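Local coordinates for hypothetical protein PA3352 (PDB 2FUP) that is of unproven function but, as a putative FlgN-family flagella synthesis protein, probably acts as an export chaperone for flagellar hook-associated proteins, at residues L8-A19 with D87-L98; Q21-E29 with L41-L51. All blocks are in the same frame, centred on the assembly; numbering follows the deposited sequence.

Contact 1. Residues L8-A19 with D87-L98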
loop_
_atom_site.group_PDB
_atom_site.type_symbol
_atom_site.label_atom_id
_atom_site.label_comp_id
_atom_site.label_asym_id
_atom_site.label_seq_id
_atom_site.Cartn_x
_atom_site.Cartn_y
_atom_site.Cartn_z
ATOM N N LEU A 8 5.258 2.960 -13.924
ATOM C CA LEU A 8 4.407 3.480 -12.881
ATOM C C LEU A 8 3.164 2.628 -12.709
ATOM O O LEU A 8 2.761 2.316 -11.552
ATOM C CB LEU A 8 4.014 4.938 -13.089
ATOM C CG LEU A 8 3.342 5.663 -11.956
ATOM C CD1 LEU A 8 4.222 5.684 -10.728
ATOM C CD2 LEU A 8 3.010 7.088 -12.282
ATOM N N LEU A 9 2.541 2.258 -13.822
ATOM C CA LEU A 9 1.362 1.445 -13.720
ATOM C C LEU A 9 1.677 0.089 -13.113
ATOM O O LEU A 9 0.894 -0.431 -12.320
ATOM C CB LEU A 9 0.683 1.323 -15.083
ATOM C CG LEU A 9 -0.675 0.594 -15.095
ATOM C CD1 LEU A 9 -1.725 1.269 -14.240
ATOM C CD2 LEU A 9 -1.171 0.574 -16.576
ATOM N N ASP A 10 2.839 -0.469 -13.413
ATOM C CA ASP A 10 3.247 -1.769 -12.839
ATOM C C ASP A 10 3.403 -1.622 -11.351
ATOM O O ASP A 10 3.000 -2.501 -10.588
ATOM C CB ASP A 10 4.540 -2.242 -13.470
ATOM C CG ASP A 10 4.905 -3.616 -13.056
ATOM O OD1 ASP A 10 4.175 -4.556 -13.365
ATOM O OD2 ASP A 10 6.013 -3.779 -12.500
ATOM N N LEU A 11 3.982 -0.507 -10.905
ATOM C CA LEU A 11 4.138 -0.308 -9.449
ATOM C C LEU A 11 2.810 -0.216 -8.745
ATOM O O LEU A 11 2.620 -0.746 -7.655
ATOM C CB LEU A 11 4.961 0.953 -9.200
ATOM C CG LEU A 11 6.429 0.861 -9.587
ATOM C CD1 LEU A 11 7.074 2.217 -9.675
ATOM C CD2 LEU A 11 7.203 0.012 -8.658
ATOM N N PHE A 12 1.862 0.475 -9.341
ATOM C CA PHE A 12 0.542 0.519 -8.755
ATOM C C PHE A 12 -0.075 -0.866 -8.729
ATOM O O PHE A 12 -0.695 -1.224 -7.726
ATOM C CB PHE A 12 -0.391 1.457 -9.527
ATOM C CG PHE A 12 -0.249 2.895 -9.152
ATOM C CD1 PHE A 12 -0.508 3.357 -7.877
ATOM C CD2 PHE A 12 0.128 3.845 -10.088
ATOM C CE1 PHE A 12 -0.369 4.677 -7.537
ATOM C CE2 PHE A 12 0.280 5.216 -9.728
ATOM C CZ PHE A 12 0.014 5.630 -8.434
ATOM N N ALA A 13 0.018 -1.612 -9.825
ATOM C CA ALA A 13 -0.577 -2.968 -9.876
ATOM C C ALA A 13 0.044 -3.846 -8.795
ATOM O O ALA A 13 -0.651 -4.556 -8.085
ATOM C CB ALA A 13 -0.366 -3.606 -11.271
ATOM N N GLU A 14 1.351 -3.825 -8.681
ATOM C CA GLU A 14 2.014 -4.615 -7.654
ATOM C C GLU A 14 1.563 -4.216 -6.257
ATOM O O GLU A 14 1.254 -5.062 -5.419
ATOM C CB GLU A 14 3.528 -4.419 -7.723
ATOM C CG GLU A 14 4.180 -5.027 -8.936
ATOM C CD GLU A 14 5.705 -4.853 -9.011
ATOM O OE1 GLU A 14 6.308 -4.367 -7.996
ATOM O OE2 GLU A 14 6.280 -5.233 -10.089
ATOM N N ASP A 15 1.444 -2.917 -6.020
ATOM C CA ASP A 15 1.089 -2.463 -4.680
ATOM C C ASP A 15 -0.356 -2.745 -4.326
ATOM O O ASP A 15 -0.658 -3.019 -3.159
ATOM C CB ASP A 15 1.488 -0.991 -4.459
ATOM C CG ASP A 15 2.952 -0.851 -4.150
ATOM O OD1 ASP A 15 3.416 0.229 -3.738
ATOM O OD2 ASP A 15 3.573 -1.880 -4.147
ATOM N N ILE A 16 -1.272 -2.697 -5.289
ATOM C CA ILE A 16 -2.684 -3.113 -5.041
ATOM C C ILE A 16 -2.706 -4.597 -4.573
ATOM O O ILE A 16 -3.386 -4.964 -3.623
ATOM C CB ILE A 16 -3.578 -2.827 -6.237
ATOM C CG1 ILE A 16 -3.858 -1.318 -6.319
ATOM C CG2 ILE A 16 -4.876 -3.583 -6.105
ATOM C CD1 ILE A 16 -4.253 -0.862 -7.672
ATOM N N GLY A 17 -1.916 -5.429 -5.236
ATOM C CA GLY A 17 -1.844 -6.858 -4.839
ATOM C C GLY A 17 -1.303 -6.939 -3.436
ATOM O O GLY A 17 -1.822 -7.710 -2.631
ATOM N N HIS A 18 -0.205 -6.233 -3.160
ATOM C CA HIS A 18 0.381 -6.349 -1.819
ATOM C C HIS A 18 -0.538 -5.759 -0.737
ATOM O O HIS A 18 -0.590 -6.304 0.363
ATOM C CB HIS A 18 1.770 -5.735 -1.760
ATOM C CG HIS A 18 2.724 -6.326 -2.731
ATOM N ND1 HIS A 18 2.760 -7.669 -3.019
ATOM C CD2 HIS A 18 3.696 -5.746 -3.468
ATOM C CE1 HIS A 18 3.745 -7.894 -3.887
ATOM N NE2 HIS A 18 4.294 -6.735 -4.209
ATOM N N ALA A 19 -1.226 -4.657 -1.020
ATOM C CA ALA A 19 -2.138 -4.067 -0.061
ATOM C C ALA A 19 -3.326 -4.975 0.192
ATOM O O ALA A 19 -3.775 -5.104 1.305
ATOM C CB ALA A 19 -2.589 -2.707 -0.522
ATOM N N ASP A 87 -2.268 5.341 -20.827
ATOM C CA ASP A 87 -2.530 4.563 -19.652
ATOM C C ASP A 87 -3.020 5.465 -18.506
ATOM O O ASP A 87 -3.168 5.015 -17.379
ATOM C CB ASP A 87 -1.346 3.705 -19.183
ATOM C CG ASP A 87 -0.185 4.513 -18.612
ATOM O OD1 ASP A 87 -0.332 5.738 -18.490
ATOM O OD2 ASP A 87 0.900 3.867 -18.311
ATOM N N GLY A 88 -3.303 6.734 -18.785
ATOM C CA GLY A 88 -3.550 7.716 -17.728
ATOM C C GLY A 88 -4.787 7.423 -16.884
ATOM O O GLY A 88 -4.760 7.599 -15.647
ATOM N N ALA A 89 -5.861 7.026 -17.546
ATOM C CA ALA A 89 -7.084 6.767 -16.770
ATOM C C ALA A 89 -6.870 5.580 -15.839
ATOM O O ALA A 89 -7.334 5.571 -14.683
ATOM C CB ALA A 89 -8.258 6.516 -17.686
ATOM N N GLU A 90 -6.132 4.566 -16.309
ATOM C CA GLU A 90 -5.822 3.453 -15.468
ATOM C C GLU A 90 -4.908 3.887 -14.341
ATOM O O GLU A 90 -5.067 3.382 -13.211
ATOM C CB GLU A 90 -5.096 2.343 -16.258
ATOM C CG GLU A 90 -6.000 1.449 -16.939
ATOM C CD GLU A 90 -6.723 0.595 -15.956
ATOM O OE1 GLU A 90 -6.144 0.111 -14.952
ATOM O OE2 GLU A 90 -7.871 0.444 -16.176
ATOM N N LEU A 91 -3.873 4.717 -14.587
ATOM C CA LEU A 91 -3.051 5.226 -13.490
ATOM C C LEU A 91 -3.898 5.828 -12.368
ATOM O O LEU A 91 -3.664 5.581 -11.181
ATOM C CB LEU A 91 -2.000 6.245 -13.967
ATOM C CG LEU A 91 -0.831 5.787 -14.830
ATOM C CD1 LEU A 91 -0.053 6.895 -15.394
ATOM C CD2 LEU A 91 0.063 4.899 -13.993
ATOM N N LEU A 92 -4.784 6.721 -12.778
ATOM C CA LEU A 92 -5.621 7.431 -11.791
ATOM C C LEU A 92 -6.528 6.435 -11.030
ATOM O O LEU A 92 -6.635 6.518 -9.794
ATOM C CB LEU A 92 -6.410 8.581 -12.438
ATOM C CG LEU A 92 -5.531 9.790 -12.718
ATOM C CD1 LEU A 92 -6.405 10.622 -13.639
ATOM C CD2 LEU A 92 -5.135 10.534 -11.489
ATOM N N ALA A 93 -7.189 5.517 -11.723
ATOM C CA ALA A 93 -8.075 4.564 -11.116
ATOM C C ALA A 93 -7.296 3.697 -10.114
ATOM O O ALA A 93 -7.747 3.392 -8.993
ATOM C CB ALA A 93 -8.690 3.697 -12.159
ATOM N N ARG A 94 -6.120 3.213 -10.534
ATOM C CA ARG A 94 -5.307 2.377 -9.634
ATOM C C ARG A 94 -4.764 3.184 -8.453
ATOM O O ARG A 94 -4.715 2.679 -7.346
ATOM C CB ARG A 94 -4.178 1.674 -10.432
ATOM C CG ARG A 94 -4.670 0.782 -11.532
ATOM C CD ARG A 94 -5.395 -0.493 -11.102
ATOM N NE ARG A 94 -6.691 -0.277 -10.552
ATOM C CZ ARG A 94 -7.856 -0.127 -11.192
ATOM N NH1 ARG A 94 -7.961 -0.051 -12.497
ATOM N NH2 ARG A 94 -8.941 0.024 -10.465
ATOM N N GLY A 95 -4.321 4.416 -8.684
ATOM C CA GLY A 95 -3.863 5.225 -7.586
ATOM C C GLY A 95 -4.964 5.383 -6.559
ATOM O O GLY A 95 -4.739 5.357 -5.355
ATOM N N ASP A 96 -6.211 5.623 -6.994
ATOM C CA ASP A 96 -7.316 5.849 -6.067
ATOM C C ASP A 96 -7.685 4.553 -5.313
ATOM O O ASP A 96 -8.045 4.584 -4.150
ATOM C CB ASP A 96 -8.553 6.357 -6.832
ATOM C CG ASP A 96 -8.365 7.728 -7.432
ATOM O OD1 ASP A 96 -7.504 8.518 -6.919
ATOM O OD2 ASP A 96 -9.116 8.073 -8.386
ATOM N N GLU A 97 -7.629 3.432 -6.021
ATOM C CA GLU A 97 -7.864 2.153 -5.367
ATOM C C GLU A 97 -6.809 1.855 -4.313
ATOM O O GLU A 97 -7.098 1.346 -3.240
ATOM C CB GLU A 97 -7.897 1.017 -6.367
ATOM C CG GLU A 97 -8.205 -0.356 -5.800
ATOM C CD GLU A 97 -8.277 -1.448 -6.860
ATOM O OE1 GLU A 97 -7.894 -1.201 -8.070
ATOM O OE2 GLU A 97 -8.719 -2.553 -6.416
ATOM N N LEU A 98 -5.547 2.077 -4.657
ATOM C CA LEU A 98 -4.487 1.922 -3.667
ATOM C C LEU A 98 -4.682 2.802 -2.480
ATOM O O LEU A 98 -4.520 2.364 -1.345
ATOM C CB LEU A 98 -3.120 2.167 -4.314
ATOM C CG LEU A 98 -1.916 1.936 -3.396
ATOM C CD1 LEU A 98 -1.831 0.485 -2.879
ATOM C CD2 LEU A 98 -0.602 2.355 -4.038
HETATM O O HOH W 1 2.886 3.600 -16.363
#
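L9, F12 and I16 of helix 7-34 pack against L91, R94, G95 and L98 of helix 88-114. The two helices run roughly parallel in an all-helical bundle, joined by knob-into-hole packing, with segment axes 9.5 Å apart and 28° between their directions.

L98 is a knob in a hole formed by F12, D15, I16 and A19. Its CG lies anti to the backbone N (chi1 -176°). CD1 rests on the backbone of D15 and meets A19 CB at 4.0 Å. CD2 approaches the F12 ring at its edge. L91 uses one methyl, CD2, which lies 3.6 Å from L9 N and also touches L8 CG and F12 CD2. Over one face of the F12 ring lie G95 N and L91 O, both offset toward the rim. F12 CE1 comes to 3.5 Å from G95 CA. A pentanediol, probably from the crystallisation liquor, bonds to G95 O.

E90, R94 and E97 sit at the margin. R94 bends at chi2 and chi3 and grips E97 side-on. NE and NH2 both donate to E97 OE1, each at 2.9 Å. NH1 reaches back to E90 OE1 at 3.1 Å. I16 CD1 meets this guanidinium at its edge and lies 3.6 Å from R94 CD. In the modelled conformer, the carboxylate of the buried D15 makes a salt bridge to R62 and a hydrogen bond to N58 of helix 39-68.

One water joins the segments, accepting from L9 N and donating to D87 OD2. D87 OD1 makes a salt bridge to R85 NE.

The direct contact is largely apolar, and the water is its polar link. The charge of R94 is matched by E90 and E97, leaving its aliphatic part to pack against L9, F12 and I16.

Contact 2. Residues Q21-E29 with L41-L51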
loop_
_atom_site.group_PDB
_atom_site.type_symbol
_atom_site.label_atom_id
_atom_site.label_comp_id
_atom_site.label_asym_id
_atom_site.label_seq_id
_atom_site.Cartn_x
_atom_site.Cartn_y
_atom_site.Cartn_z
ATOM N N GLN A 21 -3.192 -8.244 0.005
ATOM C CA GLN A 21 -2.679 -9.329 0.806
ATOM C C GLN A 21 -2.494 -8.851 2.252
ATOM O O GLN A 21 -2.765 -9.592 3.206
ATOM C CB GLN A 21 -1.447 -9.957 0.190
ATOM C CG GLN A 21 -1.855 -10.774 -1.038
ATOM C CD GLN A 21 -0.820 -11.794 -1.417
ATOM O OE1 GLN A 21 0.363 -11.535 -1.297
ATOM N NE2 GLN A 21 -1.261 -12.983 -1.858
ATOM N N LEU A 22 -1.980 -7.636 2.429
ATOM C CA LEU A 22 -1.783 -7.085 3.790
ATOM C C LEU A 22 -3.118 -7.004 4.547
ATOM O O LEU A 22 -3.242 -7.438 5.678
ATOM C CB LEU A 22 -1.083 -5.711 3.700
ATOM C CG LEU A 22 -0.745 -5.093 5.039
ATOM C CD1 LEU A 22 0.149 -5.948 5.873
ATOM C CD2 LEU A 22 -0.108 -3.707 4.835
ATOM N N LEU A 23 -4.140 -6.482 3.857
ATOM C CA LEU A 23 -5.449 -6.345 4.492
ATOM C C LEU A 23 -5.950 -7.724 4.948
ATOM O O LEU A 23 -6.527 -7.864 6.020
ATOM C CB LEU A 23 -6.396 -5.666 3.506
ATOM C CG LEU A 23 -7.763 -5.339 4.015
ATOM C CD1 LEU A 23 -7.731 -4.429 5.234
ATOM C CD2 LEU A 23 -8.624 -4.755 2.855
ATOM N N GLN A 24 -5.811 -8.731 4.085
ATOM C CA GLN A 24 -6.226 -10.076 4.437
ATOM C C GLN A 24 -5.459 -10.643 5.669
ATOM O O GLN A 24 -6.023 -11.255 6.570
ATOM C CB GLN A 24 -6.028 -10.977 3.251
ATOM C CG GLN A 24 -7.053 -10.676 2.151
ATOM C CD GLN A 24 -6.747 -11.274 0.804
ATOM O OE1 GLN A 24 -6.203 -12.358 0.720
ATOM N NE2 GLN A 24 -7.175 -10.586 -0.276
ATOM N N LEU A 25 -4.132 -10.398 5.688
ATOM C CA LEU A 25 -3.356 -10.810 6.857
ATOM C C LEU A 25 -3.758 -10.074 8.139
ATOM O O LEU A 25 -3.744 -10.644 9.232
ATOM C CB LEU A 25 -1.849 -10.672 6.610
ATOM C CG LEU A 25 -1.203 -11.564 5.553
ATOM C CD1 LEU A 25 0.225 -11.141 5.301
ATOM C CD2 LEU A 25 -1.319 -13.025 5.965
ATOM N N VAL A 26 -4.073 -8.783 8.005
ATOM C CA VAL A 26 -4.570 -8.055 9.184
ATOM C C VAL A 26 -5.933 -8.579 9.685
ATOM O O VAL A 26 -6.197 -8.709 10.896
ATOM C CB VAL A 26 -4.652 -6.528 8.912
ATOM C CG1 VAL A 26 -5.265 -5.802 10.123
ATOM C CG2 VAL A 26 -3.305 -6.016 8.655
ATOM N N ASP A 27 -6.796 -8.967 8.765
ATOM C CA ASP A 27 -8.066 -9.570 9.138
ATOM C C ASP A 27 -7.817 -10.961 9.759
ATOM O O ASP A 27 -8.492 -11.391 10.728
ATOM C CB ASP A 27 -8.924 -9.781 7.901
ATOM C CG ASP A 27 -10.274 -10.412 8.232
ATOM O OD1 ASP A 27 -10.991 -9.768 9.016
ATOM O OD2 ASP A 27 -10.621 -11.497 7.668
ATOM N N GLU A 28 -6.849 -11.709 9.206
ATOM C CA GLU A 28 -6.532 -13.024 9.726
ATOM C C GLU A 28 -6.035 -12.856 11.198
ATOM O O GLU A 28 -6.325 -13.650 12.100
ATOM C CB GLU A 28 -5.503 -13.703 8.823
ATOM C CG GLU A 28 -5.184 -15.090 9.251
ATOM C CD GLU A 28 -4.452 -15.917 8.188
ATOM O OE1 GLU A 28 -4.366 -15.398 7.044
ATOM O OE2 GLU A 28 -3.916 -17.019 8.497
ATOM N N GLU A 29 -5.196 -11.835 11.394
ATOM C CA GLU A 29 -4.727 -11.528 12.732
ATOM C C GLU A 29 -5.858 -11.133 13.729
ATOM O O GLU A 29 -5.868 -11.562 14.855
ATOM C CB GLU A 29 -3.650 -10.438 12.626
ATOM C CG GLU A 29 -3.066 -9.977 13.928
ATOM C CD GLU A 29 -2.106 -8.823 13.681
ATOM O OE1 GLU A 29 -0.956 -9.070 13.238
ATOM O OE2 GLU A 29 -2.525 -7.666 13.854
ATOM N N LEU A 41 0.225 -15.636 15.801
ATOM C CA LEU A 41 0.457 -14.182 15.684
ATOM C C LEU A 41 1.875 -13.872 15.209
ATOM O O LEU A 41 2.049 -12.975 14.357
ATOM C CB LEU A 41 0.186 -13.496 16.984
ATOM C CG LEU A 41 -1.261 -13.600 17.444
ATOM C CD1 LEU A 41 -1.270 -13.013 18.864
ATOM C CD2 LEU A 41 -2.294 -12.968 16.581
ATOM N N GLN A 42 2.868 -14.607 15.723
ATOM C CA GLN A 42 4.244 -14.417 15.233
ATOM C C GLN A 42 4.397 -14.710 13.753
ATOM O O GLN A 42 5.126 -14.025 13.030
ATOM C CB GLN A 42 5.235 -15.279 16.022
ATOM C CG GLN A 42 6.696 -15.191 15.541
ATOM C CD GLN A 42 7.622 -15.999 16.441
ATOM O OE1 GLN A 42 7.188 -16.907 17.170
ATOM N NE2 GLN A 42 8.912 -15.675 16.393
ATOM N N GLN A 43 3.697 -15.748 13.289
ATOM C CA GLN A 43 3.787 -16.152 11.893
ATOM C C GLN A 43 3.136 -15.141 10.956
ATOM O O GLN A 43 3.593 -14.877 9.847
ATOM C CB GLN A 43 3.189 -17.558 11.708
ATOM C CG GLN A 43 3.889 -18.630 12.473
ATOM C CD GLN A 43 5.400 -18.524 12.481
ATOM O OE1 GLN A 43 6.035 -18.374 11.428
ATOM N NE2 GLN A 43 5.990 -18.566 13.667
ATOM N N LEU A 44 2.025 -14.559 11.413
ATOM C CA LEU A 44 1.364 -13.507 10.654
ATOM C C LEU A 44 2.221 -12.249 10.563
ATOM O O LEU A 44 2.278 -11.602 9.512
ATOM C CB LEU A 44 -0.015 -13.175 11.259
ATOM C CG LEU A 44 -1.026 -14.342 11.107
ATOM C CD1 LEU A 44 -2.255 -14.044 11.871
ATOM C CD2 LEU A 44 -1.341 -14.585 9.669
ATOM N N LEU A 45 2.888 -11.929 11.655
ATOM C CA LEU A 45 3.911 -10.809 11.591
ATOM C C LEU A 45 4.966 -11.111 10.525
ATOM O O LEU A 45 5.371 -10.227 9.784
ATOM C CB LEU A 45 4.580 -10.570 12.945
ATOM C CG LEU A 45 5.633 -9.447 12.985
ATOM C CD1 LEU A 45 4.998 -8.101 12.569
ATOM C CD2 LEU A 45 6.272 -9.336 14.365
ATOM N N GLY A 46 5.432 -12.352 10.468
ATOM C CA GLY A 46 6.474 -12.754 9.508
ATOM C C GLY A 46 5.934 -12.665 8.095
ATOM O O GLY A 46 6.643 -12.310 7.183
ATOM N N ALA A 47 4.666 -12.972 7.914
ATOM C CA ALA A 47 4.063 -12.874 6.608
ATOM C C ALA A 47 3.883 -11.421 6.151
ATOM O O ALA A 47 3.907 -11.127 4.939
ATOM C CB ALA A 47 2.709 -13.608 6.604
ATOM N N LYS A 48 3.630 -10.509 7.098
ATOM C CA LYS A 48 3.400 -9.078 6.783
ATOM C C LYS A 48 4.696 -8.392 6.404
ATOM O O LYS A 48 4.617 -7.397 5.676
ATOM C CB LYS A 48 2.787 -8.339 7.964
ATOM C CG LYS A 48 1.411 -8.733 8.267
ATOM C CD LYS A 48 0.719 -7.786 9.237
ATOM C CE LYS A 48 1.298 -7.830 10.607
ATOM N NZ LYS A 48 0.511 -6.873 11.479
ATOM N N GLN A 49 5.844 -8.907 6.901
ATOM C CA GLN A 49 7.162 -8.246 6.693
ATOM C C GLN A 49 7.504 -8.013 5.228
ATOM O O GLN A 49 7.711 -6.864 4.822
ATOM C CB GLN A 49 8.313 -9.014 7.385
ATOM C CG GLN A 49 8.261 -9.088 8.902
ATOM C CD GLN A 49 7.764 -7.825 9.531
ATOM O OE1 GLN A 49 6.683 -7.786 10.120
ATOM N NE2 GLN A 49 8.534 -6.762 9.384
ATOM N N PRO A 50 7.563 -9.068 4.423
ATOM C CA PRO A 50 7.929 -8.776 3.028
ATOM C C PRO A 50 6.955 -7.827 2.323
ATOM O O PRO A 50 7.343 -7.133 1.385
ATOM C CB PRO A 50 7.921 -10.136 2.357
ATOM C CG PRO A 50 7.163 -11.059 3.341
ATOM C CD PRO A 50 7.404 -10.511 4.676
ATOM N N LEU A 51 5.699 -7.797 2.747
ATOM C CA LEU A 51 4.730 -6.943 2.080
ATOM C C LEU A 51 4.980 -5.492 2.415
ATOM O O LEU A 51 4.826 -4.600 1.585
ATOM C CB LEU A 51 3.264 -7.316 2.484
ATOM C CG LEU A 51 2.863 -8.671 1.962
ATOM C CD1 LEU A 51 1.498 -9.017 2.559
ATOM C CD2 LEU A 51 2.839 -8.729 0.459
HETATM O O HOH W 2 0.485 -10.943 14.958
#
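L25 is the centre of this contact, a knob in a hole formed by L44, A47, K48 and L51. Helices 7-34 and 39-68 form an antiparallel helical hairpin: the segment axes are 10.0 Å apart, with 165° between their directions. L25 CD1 does most of the touching. It meets A47 CB and L51 CD1, each at 3.7 Å, and lies against the backbone O of A47. The other methyl, CD2, faces L44 CD2.

Toward one end, L51 CD1 also packs on the backbone N of L22 and on Q21 CB. Toward the other, L44 splits its methyls. CD1 lies 3.6 Å from E29 CA, and CD2 sits against the E28 carboxylate.

K48 joins the apolar and polar parts. The K48 and L22 side chains cross at about a right angle, with K48 CG and CD both 3.9 Å from L22 CD1. The chain then bends at chi3 (-68°) and carries NZ to E29. C105 and A108 of helix 88-114 pack on L22 and V26, respectively.

The polar edge is a buried ion pair. K48 NZ donates to E29 OE1 at 3.2 Å, on the syn side of the carboxylate. NZ also bonds to N119 O, while E29 OE2 accepts from N112 ND2. These bonds tie both charges to later parts of the chain. A water donates to E29 OE1 at 2.9 Å and to L41 O at 2.6 Å.

Overall arrangement
From the N terminus, helix 7-34 supplies the first segment of both contacts, 8-19 and then 21-29. The chain turns back into helix 39-68, and contact 2 closes this short hairpin with 41-51. The chain then passes through helix 75-82 before helix 88-114 returns alongside helix 7-34. Contact 1 closes that longer loop with 87-98, so contact 2 is nested inside it. The two contacts lie on opposite sides of the chain's centre, about 21 Å apart between their centres. In the modelled conformer of H18, they meet where its ND1 packs 3.6 Å from L51 CD2. Together they fasten helices 39-68 and 88-114 to helix 7-34, making an elongated all-helical bundle.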